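Local coordinates for probable oxidoreductase protein (Rhizobium etli, PDB 4FB5) that probably acts as a nucleotide-dependent oxidoreductase of the GFO/IDH/MocA family, with an NAD-binding Rossmann domain joined to a second domain built on a large mixed sheet, at residues Y154-V159 with I347-E352. Sequence-based numbering, arbitrary orientation.
Sequences YIQNPV and IIECRE
Gln156, in the 3-10 segment between strand 148-150, an outermost strand of the parallel Rossmann-type sheet, and helix 158-168, reaches onto helix 344-358, laying its aliphatic part over Ile348 and Glu349. Its CG lies anti to the carbonyl carbon (chi1 -54°), and the chain bends at chi2 (-60°), bringing the amide end to Glu352. Gln156 and Ile348 run antiparallel alongside one another, with CB of Gln156 3.4 Å from CG2 of Ile348. The other branch of Ile348 runs beside the start of helix 158-168, where its CD1 meets Pro158 CD at 4.1 Å. Glu349 crosses Gln156 nearly at a right angle and touches it through CB, 3.8 Å from Gln156 CG; its extended chain carries the carboxylate onward to a hydrogen bond with Trp122. Glu352 is bent and offers its CG to the amide end of Gln156, while its carboxylate is held by Arg355 and by the backbone N of Ser363. All the touching residues are buried, and Phe51 also packs on Ile348. Next to this interface Asn157 N-caps helix 158-168: its OD1 accepts from Val159 N at 2.9 Å, the donor standing above the carbonyl plane.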
loop_
_atom_site.group_PDB
_atom_site.type_symbol
_atom_site.label_atom_id
_atom_site.label_comp_id
_atom_site.label_asym_id
_atom_site.label_seq_id
_atom_site.Cartn_x
_atom_site.Cartn_y
_atom_site.Cartn_z
ATOM N N TYR A 154 -21.260 2.121 9.600
ATOM C CA TYR A 154 -20.259 2.517 8.616
ATOM C C TYR A 154 -20.470 3.950 8.108
ATOM O O TYR A 154 -19.498 4.715 8.032
ATOM C CB TYR A 154 -20.172 1.476 7.505
ATOM C CG TYR A 154 -19.688 0.203 8.105
ATOM C CD1 TYR A 154 -18.428 0.135 8.701
ATOM C CD2 TYR A 154 -20.466 -0.913 8.131
ATOM C CE1 TYR A 154 -17.971 -1.004 9.268
ATOM C CE2 TYR A 154 -20.016 -2.078 8.724
ATOM C CZ TYR A 154 -18.768 -2.114 9.284
ATOM O OH TYR A 154 -18.305 -3.273 9.873
ATOM N N ILE A 155 -21.735 4.280 7.813
ATOM C CA ILE A 155 -22.258 5.646 7.523
ATOM C C ILE A 155 -21.688 6.765 8.372
ATOM O O ILE A 155 -21.557 7.875 7.891
ATOM C CB ILE A 155 -23.804 5.700 7.725
ATOM C CG1 ILE A 155 -24.524 4.809 6.740
ATOM C CG2 ILE A 155 -24.370 7.033 7.525
ATOM C CD1 ILE A 155 -23.783 4.600 5.425
ATOM N N GLN A 156 -21.341 6.499 9.624
ATOM C CA GLN A 156 -20.959 7.574 10.524
ATOM C C GLN A 156 -19.485 7.905 10.554
ATOM O O GLN A 156 -19.087 8.873 11.213
ATOM C CB GLN A 156 -21.379 7.258 11.966
ATOM C CG GLN A 156 -22.800 6.921 12.202
ATOM C CD GLN A 156 -23.752 8.009 11.821
ATOM O OE1 GLN A 156 -24.909 7.728 11.485
ATOM N NE2 GLN A 156 -23.293 9.266 11.868
ATOM N N ASN A 157 -18.660 7.105 9.892
ATOM C CA ASN A 157 -17.215 7.385 9.806
ATOM C C ASN A 157 -17.049 8.802 9.333
ATOM O O ASN A 157 -17.706 9.193 8.389
ATOM C CB ASN A 157 -16.574 6.435 8.798
ATOM C CG ASN A 157 -15.036 6.506 8.762
ATOM O OD1 ASN A 157 -14.404 7.477 9.187
ATOM N ND2 ASN A 157 -14.437 5.466 8.200
ATOM N N PRO A 158 -16.199 9.582 9.999
ATOM C CA PRO A 158 -15.854 10.911 9.525
ATOM C C PRO A 158 -15.337 10.949 8.093
ATOM O O PRO A 158 -15.657 11.918 7.341
ATOM C CB PRO A 158 -14.728 11.340 10.466
ATOM C CG PRO A 158 -15.024 10.648 11.740
ATOM C CD PRO A 158 -15.604 9.311 11.331
ATOM N N VAL A 159 -14.555 9.944 7.706
ATOM C CA VAL A 159 -14.020 9.893 6.343
ATOM C C VAL A 159 -15.193 9.843 5.383
ATOM O O VAL A 159 -15.201 10.467 4.339
ATOM C CB VAL A 159 -13.076 8.656 6.164
ATOM C CG1 VAL A 159 -12.911 8.264 4.690
ATOM C CG2 VAL A 159 -11.731 8.910 6.899
ATOM N N ILE A 347 -20.385 5.388 18.809
ATOM C CA ILE A 347 -20.545 6.583 19.635
ATOM C C ILE A 347 -21.154 7.725 18.805
ATOM O O ILE A 347 -22.086 8.405 19.235
ATOM C CB ILE A 347 -19.180 7.046 20.190
ATOM C CG1 ILE A 347 -18.583 6.014 21.140
ATOM C CG2 ILE A 347 -19.298 8.405 20.846
ATOM C CD1 ILE A 347 -17.162 6.347 21.617
ATOM N N ILE A 348 -20.624 7.927 17.601
ATOM C CA ILE A 348 -21.145 8.927 16.677
ATOM C C ILE A 348 -22.598 8.589 16.329
ATOM O O ILE A 348 -23.475 9.440 16.400
ATOM C CB ILE A 348 -20.272 8.953 15.438
ATOM C CG1 ILE A 348 -18.908 9.540 15.792
ATOM C CG2 ILE A 348 -20.924 9.713 14.318
ATOM C CD1 ILE A 348 -17.787 9.176 14.827
ATOM N N GLU A 349 -22.875 7.341 15.971
ATOM C CA GLU A 349 -24.265 6.936 15.707
ATOM C C GLU A 349 -25.187 7.202 16.923
ATOM O O GLU A 349 -26.285 7.681 16.771
ATOM C CB GLU A 349 -24.317 5.469 15.310
ATOM C CG GLU A 349 -25.700 4.973 14.981
ATOM C CD GLU A 349 -25.693 3.564 14.422
ATOM O OE1 GLU A 349 -25.948 2.646 15.236
ATOM O OE2 GLU A 349 -25.423 3.385 13.188
ATOM N N CYS A 350 -24.714 6.886 18.122
ATOM C CA CYS A 350 -25.407 7.212 19.345
ATOM C C CYS A 350 -25.658 8.726 19.414
ATOM O O CYS A 350 -26.785 9.192 19.656
ATOM C CB CYS A 350 -24.591 6.739 20.548
ATOM S SG CYS A 350 -25.346 7.204 22.119
ATOM N N ARG A 351 -24.609 9.498 19.166
ATOM C CA ARG A 351 -24.796 10.923 19.138
ATOM C C ARG A 351 -25.902 11.249 18.138
ATOM O O ARG A 351 -26.870 11.908 18.502
ATOM C CB ARG A 351 -23.495 11.678 18.863
ATOM C CG ARG A 351 -23.648 13.189 18.785
ATOM C CD ARG A 351 -24.135 13.760 20.096
ATOM N NE ARG A 351 -24.653 15.140 20.007
ATOM C CZ ARG A 351 -25.909 15.484 19.679
ATOM N NH1 ARG A 351 -26.809 14.554 19.364
ATOM N NH2 ARG A 351 -26.265 16.768 19.650
ATOM N N GLU A 352 -25.830 10.744 16.915
ATOM C CA GLU A 352 -26.808 11.188 15.935
ATOM C C GLU A 352 -28.230 10.769 16.300
ATOM O O GLU A 352 -29.208 11.360 15.824
ATOM C CB GLU A 352 -26.445 10.734 14.529
ATOM C CG GLU A 352 -25.172 11.357 14.023
ATOM C CD GLU A 352 -25.268 12.851 13.738
ATOM O OE1 GLU A 352 -24.473 13.617 14.325
ATOM O OE2 GLU A 352 -26.100 13.253 12.905
#